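Local coordinates for biofilm-associated surface protein (Staphylococcus aureus, PDB 7C7U) that probably promotes staphylococcal biofilm formation from the cell wall as a calcium-binding adhesion protein whose assembly into functional amyloid can be switched, at residues A[333-341]-A[387-396]; A[346-354]-A[419-427]. One frame throughout, in Å; residues are numbered along the deposited sequence.

In the fold
Both contacts join the long loop between strands 323-331 and 359-369 to the end of strand 381-388 and the calcium-binding region after it, that strand being outermost in a four-stranded antiparallel sheet. Along the chain the order is 333-341, 346-354, 387-396, 419-427, so the segments alternate: successive parts of one loop meet successive calcium-binding parts. The contact centres lie about 12 Å apart, and one calcium ion (chain E) is bound from both, by D391 and D393 of contact 1 and D420 of contact 2. The four ions D, E, F and G follow one another from this sheet toward E509, at strand 509-516 of the seven-stranded sheet, consistent with a calcium-bound joint between domains.

Contact 1. Residues A[333-341]-A[387-396]; sequences KSVNNILTK and LQDYDKDGLL. With CA (calcium ion), chain D; CA (calcium ion), chain E.
N336 and L396 meet where the loop 333-341 packs on a DxDxDG calcium-binding loop, the EF-hand-like motif that D389, D391, D393 and G394 spell out. The one hydrogen bond across the contact runs from L396 N to N336 OD1, 2.8 Å and nearly straight at 171°, although the donor sits above the carbonyl plane and not on a lone pair. N336 CG lies anti to its carbonyl carbon (chi1 -72°), which carries the amide over the 394-396 backbone; CB rests 3.3 Å from G394 O.

Apolar contacts fill the side nearer strand 381-388. L339 splits its branches: CD1 meets L387 CB at 3.7 Å, while CD2 reaches L396 CD2, the two leucines crossing at about a right angle. L396 sends its other methyl, CD1, to V335 CG2 at 3.7 Å. T340 CG2 comes within 4.0 Å of G394 CA.

Metal bonds shape the loop that receives these groups. The chain D calcium ion is held by OD1 of D389, D391 and D393, by L395 O and by a water, with E400 completing the site from helix 397-404. D391 and D393 each bridge to the chain E ion through OD2. Within the loop, D389 OD2 accepts G394 N on its syn lone pair, and an Asx turn closes where L395 N meets D393 OD1 at 2.9 Å.

Contact 2. Residues A[346-354]-A[419-427]; sequences DSEGNLIRE and NDGDEVVNY. With CA (calcium ion), chain E; CA (calcium ion), chain G; CA (calcium ion), chain F.
The N350 amide lies against D422, N426 and Y427 of helix 420-427, crossing D422 obliquely and tilted 29° from the Y427 ring plane. Its OD1 accepts from N426 ND2 at 2.9 Å, the donor standing above the carbonyl plane and the amide planes 82° apart. ND2 donates to Y427 OH at 3.0 Å, close to the amide plane. N426 ND2 has a second acceptor, E348 O, in the turn 346-349. N426 CG stands anti to the backbone N (chi1 -163°), extending the amide toward that turn. One helical turn earlier, D422 OD1 takes L351 N on its syn side at 2.9 Å.

Waters link D422 OD1 to G349 O and OD2 to L351 O. In the second shell, D346 OD1 accepts N350 N, helping to fix N350. The R353 side chain crosses N419 at about a right angle, CD packing against it, while NE and NH2 turn to the carbonyl oxygens of K392 and D391, probable hydrogen bonds. D420 OD2 binds the chain E ion; E423 OE1 bridges the chain F and G ions and OE2 also holds G, which E509 shares. Helix 420-427 thus sits between the loop before strand 359-369 and the sheet of strand 509-516.

Contact 1. Residues A[333-341]-A[387-396]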
ATOM      1  N   LYS A 333       5.655  14.025 -11.665  1.00 36.80           N
ATOM      2  CA  LYS A 333       6.779  13.436 -10.948  1.00 41.40           C
ATOM      3  C   LYS A 333       6.216  12.289 -10.123  1.00 43.36           C
ATOM      4  O   LYS A 333       4.997  12.117 -10.026  1.00 37.52           O
ATOM      5  CB  LYS A 333       7.494  14.453 -10.059  1.00 39.58           C
ATOM      6  CG  LYS A 333       6.666  14.936  -8.855  1.00 37.91           C
ATOM      7  CD  LYS A 333       7.318  16.142  -8.180  1.00 44.98           C
ATOM      8  CE  LYS A 333       7.371  17.352  -9.116  1.00 48.91           C
ATOM      9  NZ  LYS A 333       6.349  18.396  -8.739  1.00 48.01           N
ATOM     10  N   SER A 334       7.116  11.508  -9.526  1.00 38.25           N
ATOM     11  CA  SER A 334       6.706  10.319  -8.786  1.00 39.25           C
ATOM     12  C   SER A 334       5.694  10.646  -7.694  1.00 35.79           C
ATOM     13  O   SER A 334       5.817  11.648  -6.984  1.00 36.14           O
ATOM     14  CB  SER A 334       7.919   9.635  -8.155  1.00 33.25           C
ATOM     15  OG  SER A 334       7.501   8.553  -7.331  1.00 34.05           O
ATOM     16  N   VAL A 335       4.707   9.759  -7.536  1.00 37.33           N
ATOM     17  CA  VAL A 335       3.692   9.920  -6.497  1.00 35.77           C
ATOM     18  C   VAL A 335       4.322   9.919  -5.109  1.00 35.53           C
ATOM     19  O   VAL A 335       3.742  10.458  -4.159  1.00 32.82           O
ATOM     20  CB  VAL A 335       2.608   8.824  -6.627  1.00 31.97           C
ATOM     21  CG1 VAL A 335       3.099   7.487  -6.122  1.00 30.17           C
ATOM     22  CG2 VAL A 335       1.291   9.260  -5.911  1.00 33.74           C
ATOM     23  N   ASN A 336       5.515   9.339  -4.973  1.00 34.90           N
ATOM     24  CA  ASN A 336       6.216   9.310  -3.696  1.00 35.35           C
ATOM     25  C   ASN A 336       6.747  10.678  -3.286  1.00 33.47           C
ATOM     26  O   ASN A 336       7.220  10.824  -2.154  1.00 34.78           O
ATOM     27  CB  ASN A 336       7.367   8.287  -3.762  1.00 35.21           C
ATOM     28  CG  ASN A 336       6.870   6.856  -3.776  1.00 36.78           C
ATOM     29  OD1 ASN A 336       5.896   6.534  -3.099  1.00 34.58           O
ATOM     30  ND2 ASN A 336       7.528   5.990  -4.551  1.00 33.19           N
ATOM     31  N   ASN A 337       6.692  11.674  -4.172  1.00 34.81           N
ATOM     32  CA  ASN A 337       7.160  13.022  -3.873  1.00 35.66           C
ATOM     33  C   ASN A 337       6.124  13.889  -3.166  1.00 38.15           C
ATOM     34  O   ASN A 337       6.440  15.027  -2.808  1.00 38.09           O
ATOM     35  CB  ASN A 337       7.577  13.741  -5.162  1.00 37.42           C
ATOM     36  CG  ASN A 337       8.804  13.133  -5.799  1.00 42.87           C
ATOM     37  OD1 ASN A 337       8.807  12.804  -6.984  1.00 43.09           O
ATOM     38  ND2 ASN A 337       9.850  12.963  -5.006  1.00 43.15           N
ATOM     39  N   ILE A 338       4.903  13.404  -2.958  1.00 36.06           N
ATOM     40  CA  ILE A 338       3.865  14.282  -2.415  1.00 34.17           C
ATOM     41  C   ILE A 338       3.961  14.366  -0.899  1.00 33.24           C
ATOM     42  O   ILE A 338       4.010  15.461  -0.326  1.00 36.97           O
ATOM     43  CB  ILE A 338       2.465  13.809  -2.854  1.00 32.74           C
ATOM     44  CG1 ILE A 338       2.348  13.773  -4.378  1.00 34.02           C
ATOM     45  CG2 ILE A 338       1.407  14.719  -2.229  1.00 36.48           C
ATOM     46  CD1 ILE A 338       1.098  13.012  -4.891  1.00 31.89           C
ATOM     47  N   LEU A 339       3.989  13.219  -0.219  1.00 30.59           N
ATOM     48  CA  LEU A 339       4.124  13.251   1.226  1.00 33.73           C
ATOM     49  C   LEU A 339       5.520  13.665   1.664  1.00 42.22           C
ATOM     50  O   LEU A 339       5.694  14.107   2.805  1.00 40.75           O
ATOM     51  CB  LEU A 339       3.758  11.900   1.840  1.00 31.26           C
ATOM     52  CG  LEU A 339       2.275  11.628   2.148  1.00 38.28           C
ATOM     53  CD1 LEU A 339       1.342  11.859   0.959  1.00 34.76           C
ATOM     54  CD2 LEU A 339       2.136  10.212   2.704  1.00 36.48           C
ATOM     55  N   THR A 340       6.507  13.563   0.780  1.00 38.68           N
ATOM     56  CA  THR A 340       7.841  14.051   1.090  1.00 39.68           C
ATOM     57  C   THR A 340       8.014  15.518   0.727  1.00 42.00           C
ATOM     58  O   THR A 340       9.144  15.999   0.681  1.00 43.96           O
ATOM     59  CB  THR A 340       8.899  13.210   0.360  1.00 38.76           C
ATOM     60  OG1 THR A 340       8.754  13.383  -1.054  1.00 39.32           O
ATOM     61  CG2 THR A 340       8.752  11.738   0.694  1.00 34.71           C
ATOM     62  N   LYS A 341       6.933  16.244   0.443  1.00 41.22           N
ATOM     63  CA  LYS A 341       7.100  17.673   0.235  1.00 45.57           C
ATOM     64  C   LYS A 341       7.699  18.259   1.509  1.00 53.08           C
ATOM     65  O   LYS A 341       7.414  17.785   2.614  1.00 56.61           O
ATOM     66  CB  LYS A 341       5.775  18.353  -0.107  1.00 50.03           C
ATOM     67  CG  LYS A 341       5.934  19.824  -0.464  1.00 50.08           C
ATOM     68  CD  LYS A 341       4.607  20.575  -0.487  1.00 56.28           C
ATOM     69  CE  LYS A 341       4.189  20.993   0.911  1.00 57.41           C
ATOM     70  NZ  LYS A 341       3.231  22.136   0.891  1.00 63.79           N
ATOM     71  N   LEU A 387      -3.573   8.837   0.989  1.00 30.11           N
ATOM     72  CA  LEU A 387      -2.178   8.443   0.832  1.00 28.77           C
ATOM     73  C   LEU A 387      -1.532   8.222   2.192  1.00 31.04           C
ATOM     74  O   LEU A 387      -1.771   8.976   3.144  1.00 25.83           O
ATOM     75  CB  LEU A 387      -1.410   9.509   0.056  1.00 28.12           C
ATOM     76  CG  LEU A 387      -1.861   9.724  -1.376  1.00 29.50           C
ATOM     77  CD1 LEU A 387      -0.922  10.670  -2.112  1.00 28.82           C
ATOM     78  CD2 LEU A 387      -1.988   8.373  -2.097  1.00 31.50           C
ATOM     79  N   GLN A 388      -0.680   7.200   2.272  1.00 29.04           N
ATOM     80  CA  GLN A 388      -0.078   6.811   3.537  1.00 31.11           C
ATOM     81  C   GLN A 388       1.354   6.334   3.315  1.00 33.07           C
ATOM     82  O   GLN A 388       1.645   5.675   2.314  1.00 32.06           O
ATOM     83  CB  GLN A 388      -0.923   5.716   4.179  1.00 35.21           C
ATOM     84  CG  GLN A 388      -0.721   5.510   5.636  1.00 38.12           C
ATOM     85  CD  GLN A 388      -1.833   4.676   6.236  1.00 48.38           C
ATOM     86  OE1 GLN A 388      -2.974   5.129   6.344  1.00 54.12           O
ATOM     87  NE2 GLN A 388      -1.518   3.433   6.583  1.00 47.52           N
ATOM     88  N   ASP A 389       2.251   6.702   4.236  1.00 32.64           N
ATOM     89  CA  ASP A 389       3.642   6.200   4.272  1.00 29.19           C
ATOM     90  C   ASP A 389       3.824   5.713   5.699  1.00 28.17           C
ATOM     91  O   ASP A 389       4.420   6.406   6.529  1.00 34.32           O
ATOM     92  CB  ASP A 389       4.634   7.297   3.880  1.00 31.26           C
ATOM     93  CG  ASP A 389       6.107   6.805   3.826  1.00 32.84           C
ATOM     94  OD1 ASP A 389       6.366   5.622   4.058  1.00 29.11           O
ATOM     95  OD2 ASP A 389       6.976   7.638   3.532  1.00 31.58           O
ATOM     96  N   TYR A 390       3.268   4.533   5.981  1.00 28.01           N
ATOM     97  CA  TYR A 390       3.122   4.092   7.360  1.00 35.09           C
ATOM     98  C   TYR A 390       4.450   4.148   8.113  1.00 44.92           C
ATOM     99  O   TYR A 390       4.497   4.567   9.277  1.00 41.42           O
ATOM    100  CB  TYR A 390       2.540   2.680   7.390  1.00 38.40           C
ATOM    101  CG  TYR A 390       2.264   2.175   8.792  1.00 50.05           C
ATOM    102  CD1 TYR A 390       3.298   1.721   9.615  1.00 49.13           C
ATOM    103  CD2 TYR A 390       0.967   2.171   9.302  1.00 55.02           C
ATOM    104  CE1 TYR A 390       3.041   1.270  10.900  1.00 54.61           C
ATOM    105  CE2 TYR A 390       0.701   1.724  10.585  1.00 57.37           C
ATOM    106  CZ  TYR A 390       1.740   1.273  11.378  1.00 59.81           C
ATOM    107  OH  TYR A 390       1.473   0.829  12.653  1.00 63.57           O
ATOM    108  N   ASP A 391       5.544   3.774   7.450  1.00 39.14           N
ATOM    109  CA  ASP A 391       6.847   3.696   8.097  1.00 37.70           C
ATOM    110  C   ASP A 391       7.758   4.878   7.778  1.00 39.35           C
ATOM    111  O   ASP A 391       8.952   4.829   8.104  1.00 46.47           O
ATOM    112  CB  ASP A 391       7.528   2.385   7.706  1.00 35.46           C
ATOM    113  CG  ASP A 391       7.611   2.186   6.204  1.00 37.68           C
ATOM    114  OD1 ASP A 391       7.560   3.179   5.455  1.00 35.06           O
ATOM    115  OD2 ASP A 391       7.766   1.026   5.765  1.00 39.55           O
ATOM    116  N   LYS A 392       7.238   5.923   7.141  1.00 31.92           N
ATOM    117  CA  LYS A 392       7.995   7.146   6.859  1.00 34.15           C
ATOM    118  C   LYS A 392       9.357   6.845   6.216  1.00 42.77           C
ATOM    119  O   LYS A 392      10.387   7.397   6.604  1.00 40.86           O
ATOM    120  CB  LYS A 392       8.170   7.973   8.146  1.00 38.93           C
ATOM    121  CG  LYS A 392       6.852   8.211   8.939  1.00 38.24           C
ATOM    122  CD  LYS A 392       7.050   9.056  10.208  1.00 39.63           C
ATOM    123  CE  LYS A 392       7.126  10.566   9.996  1.00 44.95           C
ATOM    124  NZ  LYS A 392       6.781  11.020   8.642  1.00 46.58           N
ATOM    125  N   ASP A 393       9.365   5.969   5.210  1.00 37.35           N
ATOM    126  CA  ASP A 393      10.580   5.748   4.424  1.00 40.19           C
ATOM    127  C   ASP A 393      10.538   6.419   3.053  1.00 39.41           C
ATOM    128  O   ASP A 393      11.441   6.196   2.235  1.00 31.26           O
ATOM    129  CB  ASP A 393      10.864   4.248   4.251  1.00 32.86           C
ATOM    130  CG  ASP A 393       9.795   3.520   3.470  1.00 38.43           C
ATOM    131  OD1 ASP A 393       8.934   4.173   2.844  1.00 39.58           O
ATOM    132  OD2 ASP A 393       9.817   2.268   3.477  1.00 37.54           O
ATOM    133  N   GLY A 394       9.493   7.200   2.767  1.00 33.45           N
ATOM    134  CA  GLY A 394       9.388   7.901   1.508  1.00 28.74           C
ATOM    135  C   GLY A 394       8.613   7.182   0.419  1.00 30.54           C
ATOM    136  O   GLY A 394       8.295   7.806  -0.595  1.00 33.81           O
ATOM    137  N   LEU A 395       8.316   5.897   0.582  1.00 31.26           N
ATOM    138  CA  LEU A 395       7.551   5.128  -0.400  1.00 31.99           C
ATOM    139  C   LEU A 395       6.135   4.904   0.114  1.00 34.43           C
ATOM    140  O   LEU A 395       5.955   4.243   1.144  1.00 31.82           O
ATOM    141  CB  LEU A 395       8.197   3.773  -0.661  1.00 29.83           C
ATOM    142  CG  LEU A 395       9.641   3.750  -1.152  1.00 32.23           C
ATOM    143  CD1 LEU A 395      10.049   2.296  -1.446  1.00 34.79           C
ATOM    144  CD2 LEU A 395       9.829   4.620  -2.377  1.00 30.06           C
ATOM    145  N   LEU A 396       5.134   5.382  -0.637  1.00 33.80           N
ATOM    146  CA  LEU A 396       3.747   5.208  -0.212  1.00 32.63           C
ATOM    147  C   LEU A 396       3.447   3.738   0.041  1.00 31.58           C
ATOM    148  O   LEU A 396       3.997   2.857  -0.621  1.00 35.51           O
ATOM    149  CB  LEU A 396       2.778   5.749  -1.274  1.00 32.70           C
ATOM    150  CG  LEU A 396       2.794   7.260  -1.510  1.00 34.26           C
ATOM    151  CD1 LEU A 396       1.788   7.675  -2.596  1.00 33.28           C
ATOM    152  CD2 LEU A 396       2.504   7.987  -0.188  1.00 35.31           C
TER
HETATM  153 CA    CA D1002       6.650   3.467   3.216  1.00 38.28          CA
HETATM  154 CA    CA E1003       9.108   0.277   3.749  1.00 38.19          CA
HETATM  155  O   HOH W   1       4.485   2.289   3.936  1.00 37.20           O

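Contact 2. Residues A[346-354]-A[419-427]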
ATOM      1  N   ASP A 346      19.878  14.258   4.458  1.00 45.94           N
ATOM      2  CA  ASP A 346      21.148  14.418   5.154  1.00 49.65           C
ATOM      3  C   ASP A 346      22.287  14.619   4.149  1.00 52.61           C
ATOM      4  O   ASP A 346      22.067  14.738   2.938  1.00 51.71           O
ATOM      5  CB  ASP A 346      21.392  13.233   6.093  1.00 51.08           C
ATOM      6  CG  ASP A 346      21.596  11.904   5.364  1.00 48.91           C
ATOM      7  OD1 ASP A 346      21.899  11.887   4.151  1.00 43.97           O
ATOM      8  OD2 ASP A 346      21.460  10.861   6.040  1.00 45.97           O
ATOM      9  N   SER A 347      23.524  14.688   4.669  1.00 53.07           N
ATOM     10  CA  SER A 347      24.703  14.900   3.823  1.00 54.66           C
ATOM     11  C   SER A 347      24.768  13.910   2.660  1.00 54.71           C
ATOM     12  O   SER A 347      25.089  14.289   1.527  1.00 55.84           O
ATOM     13  CB  SER A 347      25.987  14.820   4.660  1.00 54.72           C
ATOM     14  OG  SER A 347      25.950  13.759   5.607  1.00 57.96           O
ATOM     15  N   GLU A 348      24.481  12.636   2.922  1.00 51.55           N
ATOM     16  CA  GLU A 348      24.535  11.605   1.889  1.00 55.52           C
ATOM     17  C   GLU A 348      23.269  11.538   1.034  1.00 53.52           C
ATOM     18  O   GLU A 348      23.084  10.538   0.325  1.00 51.91           O
ATOM     19  CB  GLU A 348      24.781  10.236   2.524  1.00 53.27           C
ATOM     20  CG  GLU A 348      25.854  10.226   3.583  1.00 57.00           C
ATOM     21  CD  GLU A 348      25.479   9.318   4.724  1.00 60.45           C
ATOM     22  OE1 GLU A 348      26.233   9.252   5.714  1.00 69.26           O
ATOM     23  OE2 GLU A 348      24.414   8.674   4.626  1.00 63.06           O
ATOM     24  N   GLY A 349      22.423  12.569   1.065  1.00 53.54           N
ATOM     25  CA  GLY A 349      21.217  12.577   0.256  1.00 50.50           C
ATOM     26  C   GLY A 349      20.125  11.633   0.706  1.00 47.85           C
ATOM     27  O   GLY A 349      19.210  11.347  -0.073  1.00 47.07           O
ATOM     28  N   ASN A 350      20.187  11.133   1.938  1.00 46.38           N
ATOM     29  CA  ASN A 350      19.163  10.227   2.439  1.00 44.79           C
ATOM     30  C   ASN A 350      18.061  10.978   3.178  1.00 43.94           C
ATOM     31  O   ASN A 350      18.313  11.971   3.868  1.00 41.89           O
ATOM     32  CB  ASN A 350      19.787   9.169   3.345  1.00 42.54           C
ATOM     33  CG  ASN A 350      20.623   8.192   2.574  1.00 46.89           C
ATOM     34  OD1 ASN A 350      20.286   7.843   1.442  1.00 43.27           O
ATOM     35  ND2 ASN A 350      21.733   7.749   3.167  1.00 44.98           N
ATOM     36  N   LEU A 351      16.830  10.499   3.008  1.00 45.33           N
ATOM     37  CA  LEU A 351      15.679  11.124   3.638  1.00 42.45           C
ATOM     38  C   LEU A 351      15.790  11.122   5.161  1.00 38.93           C
ATOM     39  O   LEU A 351      16.031  10.084   5.786  1.00 35.92           O
ATOM     40  CB  LEU A 351      14.403  10.398   3.198  1.00 43.29           C
ATOM     41  CG  LEU A 351      13.182  10.639   4.079  1.00 36.13           C
ATOM     42  CD1 LEU A 351      12.703  12.058   3.875  1.00 40.49           C
ATOM     43  CD2 LEU A 351      12.086   9.611   3.742  1.00 37.37           C
ATOM     44  N   ILE A 352      15.597  12.294   5.757  1.00 37.14           N
ATOM     45  CA  ILE A 352      15.419  12.389   7.204  1.00 37.77           C
ATOM     46  C   ILE A 352      13.952  12.086   7.494  1.00 35.75           C
ATOM     47  O   ILE A 352      13.078  12.921   7.253  1.00 35.68           O
ATOM     48  CB  ILE A 352      15.832  13.764   7.739  1.00 36.94           C
ATOM     49  CG1 ILE A 352      17.323  14.008   7.454  1.00 41.27           C
ATOM     50  CG2 ILE A 352      15.517  13.890   9.245  1.00 35.20           C
ATOM     51  CD1 ILE A 352      17.766  15.465   7.665  1.00 43.11           C
ATOM     52  N   ARG A 353      13.691  10.887   8.025  1.00 34.25           N
ATOM     53  CA  ARG A 353      12.335  10.346   8.108  1.00 36.84           C
ATOM     54  C   ARG A 353      11.410  11.236   8.934  1.00 39.44           C
ATOM     55  O   ARG A 353      10.201  11.309   8.668  1.00 34.11           O
ATOM     56  CB  ARG A 353      12.423   8.947   8.710  1.00 40.85           C
ATOM     57  CG  ARG A 353      13.296   8.007   7.879  1.00 38.62           C
ATOM     58  CD  ARG A 353      13.306   6.596   8.425  1.00 43.42           C
ATOM     59  NE  ARG A 353      12.011   6.131   8.883  1.00 45.85           N
ATOM     60  CZ  ARG A 353      11.729   5.824  10.144  1.00 44.48           C
ATOM     61  NH1 ARG A 353      12.647   5.938  11.090  1.00 38.66           N
ATOM     62  NH2 ARG A 353      10.525   5.379  10.458  1.00 42.19           N
ATOM     63  N   GLU A 354      11.969  11.918   9.933  1.00 35.09           N
ATOM     64  CA  GLU A 354      11.234  12.872  10.750  1.00 36.83           C
ATOM     65  C   GLU A 354      10.717  14.055   9.946  1.00 33.25           C
ATOM     66  O   GLU A 354       9.853  14.795  10.440  1.00 39.52           O
ATOM     67  CB  GLU A 354      12.156  13.383  11.877  1.00 34.02           C
ATOM     68  CG  GLU A 354      12.440  12.359  12.967  1.00 36.40           C
ATOM     69  CD  GLU A 354      13.542  11.358  12.616  1.00 36.96           C
ATOM     70  OE1 GLU A 354      14.084  11.406  11.476  1.00 34.91           O
ATOM     71  OE2 GLU A 354      13.875  10.530  13.504  1.00 39.29           O
ATOM     72  N   ASN A 419      17.517   2.699   4.206  1.00 38.18           N
ATOM     73  CA  ASN A 419      16.052   2.679   4.214  1.00 34.08           C
ATOM     74  C   ASN A 419      15.480   2.500   2.798  1.00 37.47           C
ATOM     75  O   ASN A 419      16.096   2.867   1.793  1.00 37.73           O
ATOM     76  CB  ASN A 419      15.505   3.959   4.863  1.00 37.33           C
ATOM     77  CG  ASN A 419      15.777   4.022   6.364  1.00 39.56           C
ATOM     78  OD1 ASN A 419      15.710   3.006   7.073  1.00 38.27           O
ATOM     79  ND2 ASN A 419      16.091   5.221   6.856  1.00 45.02           N
ATOM     80  N   ASP A 420      14.240   1.985   2.744  1.00 40.69           N
ATOM     81  CA  ASP A 420      13.664   1.484   1.493  1.00 36.53           C
ATOM     82  C   ASP A 420      13.652   2.538   0.398  1.00 36.74           C
ATOM     83  O   ASP A 420      14.135   2.291  -0.711  1.00 35.87           O
ATOM     84  CB  ASP A 420      12.246   0.978   1.741  1.00 36.14           C
ATOM     85  CG  ASP A 420      12.232  -0.267   2.562  1.00 40.13           C
ATOM     86  OD1 ASP A 420      13.333  -0.770   2.873  1.00 34.48           O
ATOM     87  OD2 ASP A 420      11.142  -0.781   2.871  1.00 35.99           O
ATOM     88  N   GLY A 421      13.069   3.709   0.674  1.00 36.75           N
ATOM     89  CA  GLY A 421      13.066   4.769  -0.325  1.00 34.87           C
ATOM     90  C   GLY A 421      14.463   5.187  -0.745  1.00 40.35           C
ATOM     91  O   GLY A 421      14.754   5.326  -1.938  1.00 38.59           O
ATOM     92  N   ASP A 422      15.356   5.386   0.232  1.00 39.84           N
ATOM     93  CA  ASP A 422      16.743   5.699  -0.095  1.00 40.35           C
ATOM     94  C   ASP A 422      17.320   4.658  -1.051  1.00 33.88           C
ATOM     95  O   ASP A 422      17.937   4.995  -2.066  1.00 34.59           O
ATOM     96  CB  ASP A 422      17.582   5.761   1.185  1.00 39.63           C
ATOM     97  CG  ASP A 422      17.213   6.924   2.064  1.00 41.05           C
ATOM     98  OD1 ASP A 422      16.823   7.980   1.515  1.00 42.29           O
ATOM     99  OD2 ASP A 422      17.312   6.776   3.301  1.00 41.66           O
ATOM    100  N   GLU A 423      17.074   3.385  -0.772  1.00 30.72           N
ATOM    101  CA  GLU A 423      17.591   2.342  -1.651  1.00 37.67           C
ATOM    102  C   GLU A 423      17.026   2.464  -3.062  1.00 43.50           C
ATOM    103  O   GLU A 423      17.776   2.435  -4.047  1.00 36.27           O
ATOM    104  CB  GLU A 423      17.294   0.975  -1.044  1.00 40.12           C
ATOM    105  CG  GLU A 423      18.202   0.703   0.160  1.00 36.56           C
ATOM    106  CD  GLU A 423      18.591  -0.737   0.267  1.00 39.17           C
ATOM    107  OE1 GLU A 423      18.063  -1.418   1.176  1.00 36.90           O
ATOM    108  OE2 GLU A 423      19.413  -1.200  -0.571  1.00 39.84           O
ATOM    109  N   VAL A 424      15.705   2.624  -3.184  1.00 34.57           N
ATOM    110  CA  VAL A 424      15.116   2.708  -4.515  1.00 34.04           C
ATOM    111  C   VAL A 424      15.611   3.952  -5.231  1.00 33.33           C
ATOM    112  O   VAL A 424      15.948   3.910  -6.423  1.00 39.52           O
ATOM    113  CB  VAL A 424      13.577   2.680  -4.431  1.00 36.12           C
ATOM    114  CG1 VAL A 424      12.965   3.141  -5.753  1.00 40.18           C
ATOM    115  CG2 VAL A 424      13.098   1.289  -4.077  1.00 35.50           C
ATOM    116  N   VAL A 425      15.706   5.063  -4.513  1.00 33.92           N
ATOM    117  CA  VAL A 425      15.933   6.373  -5.115  1.00 37.56           C
ATOM    118  C   VAL A 425      17.403   6.775  -5.094  1.00 40.39           C
ATOM    119  O   VAL A 425      17.929   7.277  -6.087  1.00 43.90           O
ATOM    120  CB  VAL A 425      15.065   7.431  -4.398  1.00 40.86           C
ATOM    121  CG1 VAL A 425      15.382   8.815  -4.921  1.00 41.91           C
ATOM    122  CG2 VAL A 425      13.592   7.114  -4.610  1.00 41.53           C
ATOM    123  N   ASN A 426      18.079   6.589  -3.964  1.00 36.29           N
ATOM    124  CA  ASN A 426      19.421   7.152  -3.824  1.00 44.26           C
ATOM    125  C   ASN A 426      20.485   6.136  -4.228  1.00 40.29           C
ATOM    126  O   ASN A 426      21.273   6.391  -5.144  1.00 45.59           O
ATOM    127  CB  ASN A 426      19.645   7.654  -2.392  1.00 42.79           C
ATOM    128  CG  ASN A 426      20.835   8.610  -2.278  1.00 44.36           C
ATOM    129  OD1 ASN A 426      21.231   9.263  -3.245  1.00 44.30           O
ATOM    130  ND2 ASN A 426      21.401   8.694  -1.088  1.00 42.05           N
ATOM    131  N   TYR A 427      20.499   4.973  -3.578  1.00 39.81           N
ATOM    132  CA  TYR A 427      21.529   3.981  -3.864  1.00 42.16           C
ATOM    133  C   TYR A 427      21.266   3.218  -5.147  1.00 43.92           C
ATOM    134  O   TYR A 427      22.210   2.667  -5.729  1.00 39.32           O
ATOM    135  CB  TYR A 427      21.643   2.983  -2.708  1.00 41.45           C
ATOM    136  CG  TYR A 427      22.081   3.623  -1.412  1.00 42.92           C
ATOM    137  CD1 TYR A 427      23.437   3.732  -1.089  1.00 43.24           C
ATOM    138  CD2 TYR A 427      21.146   4.139  -0.515  1.00 41.18           C
ATOM    139  CE1 TYR A 427      23.845   4.320   0.093  1.00 41.32           C
ATOM    140  CE2 TYR A 427      21.545   4.726   0.670  1.00 40.55           C
ATOM    141  CZ  TYR A 427      22.893   4.812   0.974  1.00 43.80           C
ATOM    142  OH  TYR A 427      23.289   5.402   2.152  1.00 39.35           O
TER
HETATM  143 CA    CA E1003       9.108   0.277   3.749  1.00 38.19          CA
HETATM  144 CA    CA G1005      19.387  -3.490   0.238  1.00 40.03          CA
HETATM  145 CA    CA F1004      17.587  -1.723   3.407  1.00 36.95          CA
HETATM  146  O   HOH W   2      23.177  11.699  -2.969  1.00 60.72           O
HETATM  147  O   HOH W   3      17.181   9.854  -1.027  1.00 47.79           O
HETATM  148  O   HOH W   4      15.565   7.684   5.164  1.00 39.00           O